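Local coordinates for protein Ton_1535 (Thermococcus onnurineus, PDB 3ZPJ) that is of unknown function but folds as an all-helical alpha-solenoid marked by a left-handed helical turn among its otherwise right-handed coils, at residues Lys304-Ile309 with Ser313-Ala318; Leu321-Arg326 with Glu330-Ile335; Glu247-Leu252 with Val283-Arg288; Lys334-Ile339 with Glu346-Glu351. All blocks are in the same frame, centred on the assembly; numbering follows the deposited sequence.

Interaction 1: residues Lys304-Ile309 with Ser313-Ala318; sequences KEIQNI and SEALKA
Ser-313 turns its hydroxyl back toward the first turn of its own helix and meets Ile-309 there, at the carbonyl oxygen. With OG beside its backbone N (chi1 -79°), the side chain folds along the helix, and Ser-313 OG donates to Ile-309 O at 3.1 Å from only slightly outside the carbonyl plane. Ser-313 N gives its regular helical bond to the same Ile-309 O at 3.2 Å, so one acceptor takes two donors from a single residue. The hydroxyl also takes a hydrogen bond from Asp-341 N, which makes it a relay between the start of one helix and the loop that follows the next. Without the hydroxyl, as with an alanine here, Asp-341 N would probably lose this acceptor and Ile-309 O one of its two donors.

The other meeting is apolar. Ile-306 sends its longer branch toward the helix, CG1 lying opposite the carbonyl carbon and CD1 carrying on in a nearly extended line until it touches Ala-315 CB at 3.6 Å. Between these two points Asn-308 holds the N-cap, its OD1 bonded to Lys-311 N.

The turn is wedged among helices: Ile-306 also packs on Val-283 and Gln-284 of helix 280-293, Ala-315 on Ala-303 of helix 296-303, and Ser-313 on Ile-344 of helix 342-351.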
loop_
_atom_site.group_PDB
_atom_site.type_symbol
_atom_site.label_atom_id
_atom_site.label_comp_id
_atom_site.label_asym_id
_atom_site.label_seq_id
_atom_site.Cartn_x
_atom_site.Cartn_y
_atom_site.Cartn_z
ATOM N N LYS A 304 30.710 5.030 -9.555
ATOM C CA LYS A 304 31.818 5.952 -9.761
ATOM C C LYS A 304 31.383 7.409 -10.001
ATOM O O LYS A 304 32.218 8.314 -10.001
ATOM C CB LYS A 304 32.732 5.461 -10.891
ATOM C CG LYS A 304 33.268 4.059 -10.665
ATOM C CD LYS A 304 34.588 3.836 -11.384
ATOM C CE LYS A 304 34.444 2.827 -12.509
ATOM N NZ LYS A 304 35.712 2.092 -12.751
ATOM N N GLU A 305 30.085 7.639 -10.194
ATOM C CA GLU A 305 29.592 8.996 -10.441
ATOM C C GLU A 305 28.933 9.604 -9.221
ATOM O O GLU A 305 28.520 10.762 -9.258
ATOM C CB GLU A 305 28.616 9.032 -11.627
ATOM C CG GLU A 305 29.278 8.968 -12.999
ATOM C CD GLU A 305 29.992 10.263 -13.384
ATOM O OE1 GLU A 305 29.301 11.265 -13.688
ATOM O OE2 GLU A 305 31.244 10.275 -13.394
ATOM N N ILE A 306 28.817 8.818 -8.152
ATOM C CA ILE A 306 28.302 9.319 -6.884
ATOM C C ILE A 306 29.235 10.389 -6.325
ATOM O O ILE A 306 30.421 10.140 -6.109
ATOM C CB ILE A 306 28.162 8.195 -5.853
ATOM C CG1 ILE A 306 27.175 7.137 -6.346
ATOM C CG2 ILE A 306 27.723 8.757 -4.508
ATOM C CD1 ILE A 306 27.234 5.846 -5.547
ATOM N N GLN A 307 28.698 11.583 -6.103
ATOM C CA GLN A 307 29.501 12.716 -5.658
ATOM C C GLN A 307 29.725 12.715 -4.147
ATOM O O GLN A 307 30.803 13.062 -3.680
ATOM C CB GLN A 307 28.870 14.036 -6.112
ATOM C CG GLN A 307 28.926 14.269 -7.615
ATOM C CD GLN A 307 30.317 14.648 -8.097
ATOM O OE1 GLN A 307 30.847 14.050 -9.035
ATOM N NE2 GLN A 307 30.913 15.656 -7.463
ATOM N N ASN A 308 28.716 12.322 -3.379
ATOM C CA ASN A 308 28.900 12.190 -1.933
ATOM C C ASN A 308 29.972 11.158 -1.589
ATOM O O ASN A 308 29.807 9.968 -1.854
ATOM C CB ASN A 308 27.600 11.823 -1.220
ATOM C CG ASN A 308 27.817 11.587 0.261
ATOM O OD1 ASN A 308 28.144 10.478 0.689
ATOM N ND2 ASN A 308 27.673 12.644 1.050
ATOM N N ILE A 309 31.055 11.625 -0.978
ATOM C CA ILE A 309 32.234 10.803 -0.749
ATOM C C ILE A 309 31.949 9.540 0.075
ATOM O O ILE A 309 32.571 8.499 -0.131
ATOM C CB ILE A 309 33.406 11.654 -0.162
ATOM C CG1 ILE A 309 34.733 10.938 -0.341
ATOM C CG2 ILE A 309 33.169 12.010 1.294
ATOM C CD1 ILE A 309 35.909 11.768 0.087
ATOM N N SER A 313 31.810 5.587 -1.260
ATOM C CA SER A 313 32.587 4.581 -0.550
ATOM C C SER A 313 31.763 3.325 -0.296
ATOM O O SER A 313 32.207 2.217 -0.577
ATOM C CB SER A 313 33.130 5.150 0.759
ATOM O OG SER A 313 34.273 5.957 0.514
ATOM N N GLU A 314 30.549 3.515 0.208
ATOM C CA GLU A 314 29.654 2.401 0.491
ATOM C C GLU A 314 29.333 1.583 -0.759
ATOM O O GLU A 314 29.471 0.357 -0.759
ATOM C CB GLU A 314 28.368 2.909 1.150
ATOM C CG GLU A 314 28.574 3.437 2.564
ATOM C CD GLU A 314 27.452 4.359 3.035
ATOM O OE1 GLU A 314 26.265 4.057 2.753
ATOM O OE2 GLU A 314 27.763 5.391 3.681
ATOM N N ALA A 315 28.916 2.265 -1.825
ATOM C CA ALA A 315 28.513 1.596 -3.065
ATOM C C ALA A 315 29.667 0.803 -3.681
ATOM O O ALA A 315 29.476 -0.291 -4.208
ATOM C CB ALA A 315 27.956 2.605 -4.060
ATOM N N LEU A 316 30.867 1.359 -3.597
ATOM C CA LEU A 316 32.036 0.706 -4.160
ATOM C C LEU A 316 32.359 -0.570 -3.389
ATOM O O LEU A 316 32.794 -1.564 -3.971
ATOM C CB LEU A 316 33.229 1.661 -4.158
ATOM C CG LEU A 316 33.234 2.719 -5.264
ATOM C CD1 LEU A 316 34.482 3.611 -5.177
ATOM C CD2 LEU A 316 33.159 2.050 -6.627
ATOM N N LYS A 317 32.138 -0.538 -2.077
ATOM C CA LYS A 317 32.389 -1.705 -1.238
ATOM C C LYS A 317 31.443 -2.837 -1.622
ATOM O O LYS A 317 31.889 -3.932 -1.981
ATOM C CB LYS A 317 32.231 -1.365 0.251
ATOM C CG LYS A 317 32.388 -2.579 1.164
ATOM C CD LYS A 317 32.581 -2.189 2.620
ATOM C CE LYS A 317 31.399 -2.605 3.478
ATOM N NZ LYS A 317 31.643 -2.336 4.924
ATOM N N ALA A 318 30.143 -2.554 -1.553
ATOM C CA ALA A 318 29.102 -3.523 -1.891
ATOM C C ALA A 318 29.404 -4.246 -3.199
ATOM O O ALA A 318 29.391 -5.475 -3.261
ATOM C CB ALA A 318 27.747 -2.840 -1.974
#

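Interaction 2: residues Leu321-Arg326 with Glu330-Ile335; sequences LELVRR and EEVKKI
Leu-323 and Val-332 face each other across the two segments, whereas the flat group of this region, the guanidinium of Arg-325, belongs to another side of helix 309-325. Leu-321 CB sits over the centre of one of its faces, 4.1 Å above the plane, and Glu-322 comes in at the edge, in plane, where its OE1 forms a salt bridge with Arg-325 NH1 at 3.5 Å.

The segments run antiparallel and are joined by a short non-helical turn, making the helical hairpin from which alpha-solenoids are built. The inward surfaces here are aliphatic. Leu-323 and Val-332 run alongside one another, pointing opposite ways, so that Val-332 CG2 lies 3.7 Å from Leu-323 CB and 4.0 Å from Leu-323 CD1. That methyl is brought there by the first torsion of Val-332 (chi1 167°), which sets CG2 beside the backbone N and CG1 opposite it. Ile-335, one turn further on, stands roughly perpendicular to Leu-323, the two CD1 methyls 3.8 Å apart. Val-324 adds a looser touch on Val-332. Leu-296 of helix 296-303 packs on Leu-323 as well, and Ile-352 on both valines.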
loop_
_atom_site.group_PDB
_atom_site.type_symbol
_atom_site.label_atom_id
_atom_site.label_comp_id
_atom_site.label_asym_id
_atom_site.label_seq_id
_atom_site.Cartn_x
_atom_site.Cartn_y
_atom_site.Cartn_z
ATOM N N LEU A 321 32.264 -6.644 -2.720
ATOM C CA LEU A 321 31.920 -7.848 -1.970
ATOM C C LEU A 321 31.203 -8.848 -2.867
ATOM O O LEU A 321 31.508 -10.046 -2.852
ATOM C CB LEU A 321 31.032 -7.522 -0.770
ATOM C CG LEU A 321 31.616 -6.650 0.338
ATOM C CD1 LEU A 321 30.607 -6.532 1.469
ATOM C CD2 LEU A 321 32.948 -7.194 0.841
ATOM N N GLU A 322 30.243 -8.350 -3.642
ATOM C CA GLU A 322 29.494 -9.199 -4.551
ATOM C C GLU A 322 30.436 -9.842 -5.556
ATOM O O GLU A 322 30.310 -11.025 -5.868
ATOM C CB GLU A 322 28.427 -8.404 -5.290
ATOM C CG GLU A 322 27.509 -9.286 -6.106
ATOM C CD GLU A 322 26.669 -10.201 -5.237
ATOM O OE1 GLU A 322 26.339 -9.792 -4.100
ATOM O OE2 GLU A 322 26.334 -11.319 -5.691
ATOM N N LEU A 323 31.375 -9.056 -6.066
ATOM C CA LEU A 323 32.402 -9.603 -6.942
ATOM C C LEU A 323 33.030 -10.839 -6.311
ATOM O O LEU A 323 33.064 -11.890 -6.928
ATOM C CB LEU A 323 33.467 -8.558 -7.275
ATOM C CG LEU A 323 33.114 -7.629 -8.435
ATOM C CD1 LEU A 323 34.315 -6.807 -8.866
ATOM C CD2 LEU A 323 32.576 -8.425 -9.607
ATOM N N VAL A 324 33.466 -10.721 -5.060
ATOM C CA VAL A 324 34.124 -11.821 -4.353
ATOM C C VAL A 324 33.310 -13.119 -4.314
ATOM O O VAL A 324 33.801 -14.178 -4.728
ATOM C CB VAL A 324 34.531 -11.407 -2.927
ATOM C CG1 VAL A 324 34.844 -12.633 -2.076
ATOM C CG2 VAL A 324 35.724 -10.474 -2.988
ATOM N N ARG A 325 32.074 -13.031 -3.827
ATOM C CA ARG A 325 31.178 -14.186 -3.792
ATOM C C ARG A 325 31.141 -14.915 -5.130
ATOM O O ARG A 325 31.184 -16.143 -5.185
ATOM C CB ARG A 325 29.768 -13.750 -3.401
ATOM C CG ARG A 325 29.671 -13.314 -1.960
ATOM C CD ARG A 325 28.943 -11.999 -1.814
ATOM N NE ARG A 325 28.929 -11.560 -0.419
ATOM C CZ ARG A 325 28.268 -10.496 0.036
ATOM N NH1 ARG A 325 27.547 -9.744 -0.792
ATOM N NH2 ARG A 325 28.328 -10.187 1.326
ATOM N N ARG A 326 31.104 -14.141 -6.207
ATOM C CA ARG A 326 30.898 -14.679 -7.540
ATOM C C ARG A 326 32.190 -14.831 -8.327
ATOM O O ARG A 326 32.156 -14.765 -9.554
ATOM C CB ARG A 326 29.942 -13.762 -8.311
ATOM C CG ARG A 326 28.715 -13.317 -7.497
ATOM C CD ARG A 326 27.913 -12.242 -8.219
ATOM N NE ARG A 326 28.166 -12.247 -9.660
ATOM C CZ ARG A 326 27.523 -11.480 -10.536
ATOM N NH1 ARG A 326 26.573 -10.647 -10.122
ATOM N NH2 ARG A 326 27.828 -11.551 -11.827
ATOM N N GLU A 330 39.481 -10.300 -11.020
ATOM C CA GLU A 330 40.445 -9.464 -11.750
ATOM C C GLU A 330 40.213 -7.951 -11.632
ATOM O O GLU A 330 41.050 -7.152 -12.066
ATOM C CB GLU A 330 40.559 -9.883 -13.226
ATOM C CG GLU A 330 39.397 -9.452 -14.118
ATOM C CD GLU A 330 39.718 -9.597 -15.601
ATOM O OE1 GLU A 330 40.872 -9.948 -15.930
ATOM O OE2 GLU A 330 38.816 -9.351 -16.434
ATOM N N GLU A 331 39.092 -7.562 -11.032
ATOM C CA GLU A 331 38.773 -6.147 -10.869
ATOM C C GLU A 331 38.682 -5.732 -9.398
ATOM O O GLU A 331 38.730 -4.545 -9.083
ATOM C CB GLU A 331 37.472 -5.800 -11.603
ATOM C CG GLU A 331 37.458 -6.173 -13.088
ATOM C CD GLU A 331 38.331 -5.270 -13.952
ATOM O OE1 GLU A 331 38.830 -4.243 -13.443
ATOM O OE2 GLU A 331 38.517 -5.590 -15.147
ATOM N N VAL A 332 38.567 -6.717 -8.510
ATOM C CA VAL A 332 38.349 -6.472 -7.082
ATOM C C VAL A 332 39.356 -5.524 -6.439
ATOM O O VAL A 332 38.979 -4.586 -5.731
ATOM C CB VAL A 332 38.345 -7.790 -6.272
ATOM C CG1 VAL A 332 38.447 -7.508 -4.778
ATOM C CG2 VAL A 332 37.096 -8.601 -6.577
ATOM N N LYS A 333 40.635 -5.769 -6.682
ATOM C CA LYS A 333 41.670 -5.020 -5.991
ATOM C C LYS A 333 41.597 -3.535 -6.324
ATOM O O LYS A 333 41.604 -2.691 -5.423
ATOM C CB LYS A 333 43.053 -5.607 -6.286
ATOM C CG LYS A 333 43.195 -7.055 -5.805
ATOM C CD LYS A 333 42.764 -7.200 -4.338
ATOM C CE LYS A 333 42.749 -8.655 -3.862
ATOM N NZ LYS A 333 41.566 -9.427 -4.356
ATOM N N LYS A 334 41.486 -3.234 -7.616
ATOM C CA LYS A 334 41.406 -1.861 -8.093
ATOM C C LYS A 334 40.235 -1.135 -7.441
ATOM O O LYS A 334 40.343 0.027 -7.045
ATOM C CB LYS A 334 41.231 -1.848 -9.611
ATOM C CG LYS A 334 41.804 -3.069 -10.321
ATOM C CD LYS A 334 41.859 -2.855 -11.835
ATOM C CE LYS A 334 42.762 -3.876 -12.523
ATOM N NZ LYS A 334 44.199 -3.749 -12.114
ATOM N N ILE A 335 39.115 -1.834 -7.327
ATOM C CA ILE A 335 37.906 -1.242 -6.789
ATOM C C ILE A 335 38.097 -0.879 -5.328
ATOM O O ILE A 335 37.704 0.199 -4.889
ATOM C CB ILE A 335 36.714 -2.194 -6.951
ATOM C CG1 ILE A 335 36.317 -2.278 -8.421
ATOM C CG2 ILE A 335 35.535 -1.751 -6.093
ATOM C CD1 ILE A 335 35.044 -3.071 -8.670
#

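Interaction 3: residues Glu247-Leu252 with Val283-Arg288; sequences ELEVAL and VQHIAR
Two kinds of contact join helix 240-256 to helix 280-293, an aliphatic one between Leu-248 and Ile-286 and a polar one between Glu-249 and His-285. The segments run in roughly the same direction, as expected of helices that recur in one layer of an alpha-solenoid, with helix 262-271 coming between them in the sequence.

In the aliphatic pair the side chains cross at about a right angle, and Leu-248 CD1 meets Ile-286 CG2 at 4.1 Å. This light touch is part of a larger buried cluster: Phe-270 and Leu-293 also pack on Leu-248, while Phe-278 and Leu-244 lie against Ile-286.

The polar pair approaches without a hydrogen bond. Glu-249 extends beyond CG and brings OE2 to the edge of the imidazole, close to the ring plane, 3.6 Å from His-285 NE2. Carboxylate and ring planes stand 78° apart. His-285 reaches across because its CG lies opposite the backbone N (chi1 -168°). Each residue has a polar partner in the loop bearing Tyr-211 and Asp-212: Glu-249 OE1 accepts from Tyr-211 N, and His-285 NE2 makes a weak hydrogen bond with Asp-212 OD1.

Two acidic groups beside NE2 would probably favour positive charge on the imidazole, an effect that Arg-288, whose NH1 lies near ND1, is likely to offset.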
loop_
_atom_site.group_PDB
_atom_site.type_symbol
_atom_site.label_atom_id
_atom_site.label_comp_id
_atom_site.label_asym_id
_atom_site.label_seq_id
_atom_site.Cartn_x
_atom_site.Cartn_y
_atom_site.Cartn_z
ATOM N N GLU A 247 11.193 0.903 -13.300
ATOM C CA GLU A 247 11.427 -0.292 -14.095
ATOM C C GLU A 247 12.468 -1.188 -13.423
ATOM O O GLU A 247 12.294 -2.401 -13.364
ATOM C CB GLU A 247 11.773 0.068 -15.541
ATOM C CG GLU A 247 10.564 0.603 -16.333
ATOM C CD GLU A 247 10.908 1.134 -17.726
ATOM O OE1 GLU A 247 12.101 1.361 -18.028
ATOM O OE2 GLU A 247 9.976 1.333 -18.531
ATOM N N LEU A 248 13.517 -0.587 -12.863
ATOM C CA LEU A 248 14.538 -1.349 -12.146
ATOM C C LEU A 248 14.005 -2.039 -10.893
ATOM O O LEU A 248 14.343 -3.195 -10.624
ATOM C CB LEU A 248 15.738 -0.469 -11.802
ATOM C CG LEU A 248 16.492 0.013 -13.044
ATOM C CD1 LEU A 248 17.680 0.901 -12.701
ATOM C CD2 LEU A 248 16.958 -1.182 -13.829
ATOM N N GLU A 249 13.186 -1.327 -10.123
ATOM C CA GLU A 249 12.579 -1.904 -8.938
ATOM C C GLU A 249 11.735 -3.106 -9.353
ATOM O O GLU A 249 11.741 -4.139 -8.692
ATOM C CB GLU A 249 11.735 -0.855 -8.174
ATOM C CG GLU A 249 12.564 0.288 -7.578
ATOM C CD GLU A 249 11.761 1.272 -6.710
ATOM O OE1 GLU A 249 10.580 1.550 -7.030
ATOM O OE2 GLU A 249 12.336 1.790 -5.718
ATOM N N VAL A 250 11.030 -2.980 -10.470
ATOM C CA VAL A 250 10.206 -4.079 -10.935
ATOM C C VAL A 250 11.066 -5.259 -11.363
ATOM O O VAL A 250 10.773 -6.404 -11.021
ATOM C CB VAL A 250 9.258 -3.649 -12.060
ATOM C CG1 VAL A 250 8.783 -4.859 -12.849
ATOM C CG2 VAL A 250 8.076 -2.929 -11.463
ATOM N N ALA A 251 12.147 -4.979 -12.081
ATOM C CA ALA A 251 13.059 -6.041 -12.493
ATOM C C ALA A 251 13.569 -6.767 -11.247
ATOM O O ALA A 251 13.686 -7.987 -11.229
ATOM C CB ALA A 251 14.212 -5.478 -13.294
ATOM N N LEU A 252 13.846 -6.005 -10.199
ATOM C CA LEU A 252 14.373 -6.573 -8.970
ATOM C C LEU A 252 13.342 -7.497 -8.309
ATOM O O LEU A 252 13.674 -8.551 -7.770
ATOM C CB LEU A 252 14.787 -5.452 -8.010
ATOM C CG LEU A 252 15.531 -5.878 -6.748
ATOM C CD1 LEU A 252 16.726 -6.761 -7.112
ATOM C CD2 LEU A 252 15.973 -4.649 -5.982
ATOM N N VAL A 283 21.535 8.802 -8.687
ATOM C CA VAL A 283 22.723 8.020 -8.992
ATOM C C VAL A 283 22.983 6.941 -7.942
ATOM O O VAL A 283 23.164 5.766 -8.267
ATOM C CB VAL A 283 23.936 8.923 -9.093
ATOM C CG1 VAL A 283 25.174 8.107 -9.363
ATOM C CG2 VAL A 283 23.708 9.954 -10.172
ATOM N N GLN A 284 22.981 7.343 -6.678
ATOM C CA GLN A 284 23.157 6.402 -5.582
ATOM C C GLN A 284 22.116 5.305 -5.624
ATOM O O GLN A 284 22.420 4.126 -5.446
ATOM C CB GLN A 284 23.077 7.138 -4.253
ATOM C CG GLN A 284 24.140 8.205 -4.125
ATOM C CD GLN A 284 23.848 9.179 -3.018
ATOM O OE1 GLN A 284 23.035 8.902 -2.135
ATOM N NE2 GLN A 284 24.504 10.331 -3.054
ATOM N N HIS A 285 20.880 5.703 -5.872
ATOM C CA HIS A 285 19.768 4.769 -5.851
ATOM C C HIS A 285 19.907 3.736 -6.974
ATOM O O HIS A 285 19.728 2.529 -6.760
ATOM C CB HIS A 285 18.445 5.533 -5.971
ATOM C CG HIS A 285 17.239 4.694 -5.678
ATOM N ND1 HIS A 285 17.324 3.457 -5.078
ATOM C CD2 HIS A 285 15.922 4.921 -5.899
ATOM C CE1 HIS A 285 16.107 2.953 -4.943
ATOM N NE2 HIS A 285 15.242 3.818 -5.436
ATOM N N ILE A 286 20.234 4.215 -8.170
ATOM C CA ILE A 286 20.389 3.328 -9.311
ATOM C C ILE A 286 21.568 2.371 -9.107
ATOM O O ILE A 286 21.484 1.192 -9.476
ATOM C CB ILE A 286 20.517 4.130 -10.612
ATOM C CG1 ILE A 286 19.175 4.772 -10.947
ATOM C CG2 ILE A 286 20.963 3.244 -11.758
ATOM C CD1 ILE A 286 19.246 5.863 -11.995
ATOM N N ALA A 287 22.641 2.872 -8.489
ATOM C CA ALA A 287 23.811 2.048 -8.189
ATOM C C ALA A 287 23.462 0.903 -7.243
ATOM O O ALA A 287 23.912 -0.231 -7.406
ATOM C CB ALA A 287 24.947 2.901 -7.615
ATOM N N ARG A 288 22.635 1.192 -6.253
ATOM C CA ARG A 288 22.228 0.159 -5.322
ATOM C C ARG A 288 21.336 -0.849 -6.045
ATOM O O ARG A 288 21.517 -2.065 -5.900
ATOM C CB ARG A 288 21.513 0.791 -4.131
ATOM C CG ARG A 288 20.887 -0.179 -3.148
ATOM C CD ARG A 288 19.751 0.527 -2.419
ATOM N NE ARG A 288 20.164 1.878 -2.020
ATOM C CZ ARG A 288 19.363 2.943 -1.965
ATOM N NH1 ARG A 288 18.076 2.835 -2.281
ATOM N NH2 ARG A 288 19.855 4.123 -1.593
#

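Interaction 4: residues Lys334-Ile339 with Glu346-Glu351; sequences KIIESI and EEALNE
Ile-336 forks at CB, and its two branches take different partners on helix 342-351. The short branch, CG2, stands opposite the backbone N and reaches the end of Leu-349, fitting against both of its methyls: Ile-336 CG2 is 3.8 Å from Leu-349 CD1 and 3.9 Å from Leu-349 CD2. The two side chains meet at a slant. The long branch leaves CB through CG1, which lies beside the backbone N, and its last bond is swung away from the usual staggered positions (chi2 -91°). That rotation sends the tip to Ala-348, with Ile-336 CD1 and Ala-348 CB 3.7 Å apart. One beta-branched residue thereby covers two successive positions of the facing helix, an example of how branching at CB broadens the reach of a single side chain.

Ala-348 CB is met a second time, by Ile-339 CD1 at 4.1 Å, so both isoleucine tips converge on this one methyl. Ile-339 also touches Ile-344 and Arg-345 at the beginning of helix 342-351. Beyond the pair of segments, Lys-317 of helix 309-325 packs on Ala-348 and forms long, weak ion pairs with Glu-347 and Glu-351.

The arrangement is that of two consecutive helices joined by a short loop and packed steeply across each other through aliphatic side chains, at the C-terminal end of the alpha-solenoid.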
loop_
_atom_site.group_PDB
_atom_site.type_symbol
_atom_site.label_atom_id
_atom_site.label_comp_id
_atom_site.label_asym_id
_atom_site.label_seq_id
_atom_site.Cartn_x
_atom_site.Cartn_y
_atom_site.Cartn_z
ATOM N N LYS A 334 41.486 -3.234 -7.616
ATOM C CA LYS A 334 41.406 -1.861 -8.093
ATOM C C LYS A 334 40.235 -1.135 -7.441
ATOM O O LYS A 334 40.343 0.027 -7.045
ATOM C CB LYS A 334 41.231 -1.848 -9.611
ATOM C CG LYS A 334 41.804 -3.069 -10.321
ATOM C CD LYS A 334 41.859 -2.855 -11.835
ATOM C CE LYS A 334 42.762 -3.876 -12.523
ATOM N NZ LYS A 334 44.199 -3.749 -12.114
ATOM N N ILE A 335 39.115 -1.834 -7.327
ATOM C CA ILE A 335 37.906 -1.242 -6.789
ATOM C C ILE A 335 38.097 -0.879 -5.328
ATOM O O ILE A 335 37.704 0.199 -4.889
ATOM C CB ILE A 335 36.714 -2.194 -6.951
ATOM C CG1 ILE A 335 36.317 -2.278 -8.421
ATOM C CG2 ILE A 335 35.535 -1.751 -6.093
ATOM C CD1 ILE A 335 35.044 -3.071 -8.670
ATOM N N ILE A 336 38.712 -1.782 -4.579
ATOM C CA ILE A 336 38.933 -1.542 -3.167
ATOM C C ILE A 336 39.835 -0.324 -2.976
ATOM O O ILE A 336 39.527 0.555 -2.169
ATOM C CB ILE A 336 39.537 -2.768 -2.483
ATOM C CG1 ILE A 336 38.636 -3.987 -2.702
ATOM C CG2 ILE A 336 39.724 -2.502 -0.998
ATOM C CD1 ILE A 336 37.614 -4.179 -1.631
ATOM N N GLU A 337 40.930 -0.273 -3.736
ATOM C CA GLU A 337 41.857 0.865 -3.720
ATOM C C GLU A 337 41.116 2.169 -3.990
ATOM O O GLU A 337 41.498 3.232 -3.498
ATOM C CB GLU A 337 42.946 0.706 -4.792
ATOM C CG GLU A 337 43.851 -0.514 -4.647
ATOM C CD GLU A 337 44.971 -0.547 -5.692
ATOM O OE1 GLU A 337 45.030 0.364 -6.550
ATOM O OE2 GLU A 337 45.796 -1.487 -5.653
ATOM N N SER A 338 40.061 2.065 -4.792
ATOM C CA SER A 338 39.254 3.202 -5.210
ATOM C C SER A 338 38.418 3.805 -4.084
ATOM O O SER A 338 38.001 4.959 -4.176
ATOM C CB SER A 338 38.330 2.780 -6.359
ATOM O OG SER A 338 37.347 3.758 -6.626
ATOM N N ILE A 339 38.154 3.028 -3.037
ATOM C CA ILE A 339 37.302 3.510 -1.952
ATOM C C ILE A 339 37.972 4.684 -1.244
ATOM O O ILE A 339 39.062 4.535 -0.688
ATOM C CB ILE A 339 36.990 2.405 -0.931
ATOM C CG1 ILE A 339 36.414 1.170 -1.637
ATOM C CG2 ILE A 339 36.031 2.922 0.138
ATOM C CD1 ILE A 339 36.176 -0.010 -0.720
ATOM N N GLU A 346 39.116 -0.639 4.541
ATOM C CA GLU A 346 39.682 -1.686 5.387
ATOM C C GLU A 346 38.634 -2.738 5.734
ATOM O O GLU A 346 38.915 -3.935 5.725
ATOM C CB GLU A 346 40.271 -1.083 6.665
ATOM C CG GLU A 346 41.474 -0.193 6.419
ATOM C CD GLU A 346 42.553 -0.893 5.625
ATOM O OE1 GLU A 346 43.097 -1.893 6.129
ATOM O OE2 GLU A 346 42.853 -0.449 4.496
ATOM N N GLU A 347 37.425 -2.281 6.037
ATOM C CA GLU A 347 36.322 -3.177 6.348
ATOM C C GLU A 347 36.014 -4.104 5.183
ATOM O O GLU A 347 35.748 -5.285 5.370
ATOM C CB GLU A 347 35.090 -2.364 6.705
ATOM C CG GLU A 347 35.350 -1.388 7.821
ATOM C CD GLU A 347 34.153 -0.523 8.095
ATOM O OE1 GLU A 347 33.166 -0.631 7.328
ATOM O OE2 GLU A 347 34.201 0.260 9.070
ATOM N N ALA A 348 36.054 -3.554 3.978
ATOM C CA ALA A 348 35.870 -4.341 2.772
ATOM C C ALA A 348 37.012 -5.331 2.639
ATOM O O ALA A 348 36.857 -6.398 2.056
ATOM C CB ALA A 348 35.830 -3.436 1.559
ATOM N N LEU A 349 38.164 -4.970 3.184
ATOM C CA LEU A 349 39.367 -5.776 3.026
ATOM C C LEU A 349 39.377 -6.941 4.021
ATOM O O LEU A 349 40.048 -7.954 3.812
ATOM C CB LEU A 349 40.608 -4.890 3.170
ATOM C CG LEU A 349 41.663 -4.978 2.061
ATOM C CD1 LEU A 349 41.099 -5.614 0.798
ATOM C CD2 LEU A 349 42.268 -3.610 1.758
ATOM N N ASN A 350 38.613 -6.787 5.100
ATOM C CA ASN A 350 38.429 -7.852 6.079
ATOM C C ASN A 350 37.320 -8.796 5.646
ATOM O O ASN A 350 37.475 -10.016 5.683
ATOM C CB ASN A 350 38.092 -7.272 7.454
ATOM C CG ASN A 350 39.223 -6.447 8.034
ATOM O OD1 ASN A 350 40.406 -6.748 7.832
ATOM N ND2 ASN A 350 38.864 -5.395 8.761
ATOM N N GLU A 351 36.197 -8.220 5.235
ATOM C CA GLU A 351 35.056 -9.003 4.789
ATOM C C GLU A 351 35.394 -9.890 3.586
ATOM O O GLU A 351 34.795 -10.944 3.405
ATOM C CB GLU A 351 33.861 -8.092 4.511
ATOM C CG GLU A 351 33.409 -7.341 5.748
ATOM C CD GLU A 351 32.241 -6.413 5.484
ATOM O OE1 GLU A 351 31.578 -6.578 4.441
ATOM O OE2 GLU A 351 31.986 -5.518 6.319
#

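Overall arrangement
Following the chain from the N terminus, interaction 3 comes first and closes the longest loop, which contains helix 262-271 and the disulfide between the neighbouring Cys-272 and Cys-273. Interaction 1 then folds the loop before helix 309-325 back on the first turns of that helix, interaction 2 closes the hairpin from that helix to helix 332-338, and interaction 4 the turn into the last helix, beginning on Lys-334 and Ile-335 where interaction 2 ends. None encloses or crosses another. They touch along their flanks instead: interaction 3 abuts the loop of interaction 1, Leu-316 of interaction 1 meets Ile-335 and Ser-338, and Leu-321 of interaction 2 meets Glu-351. Step by step, helices 240-256 to 342-351 become one continuous C-terminal stack.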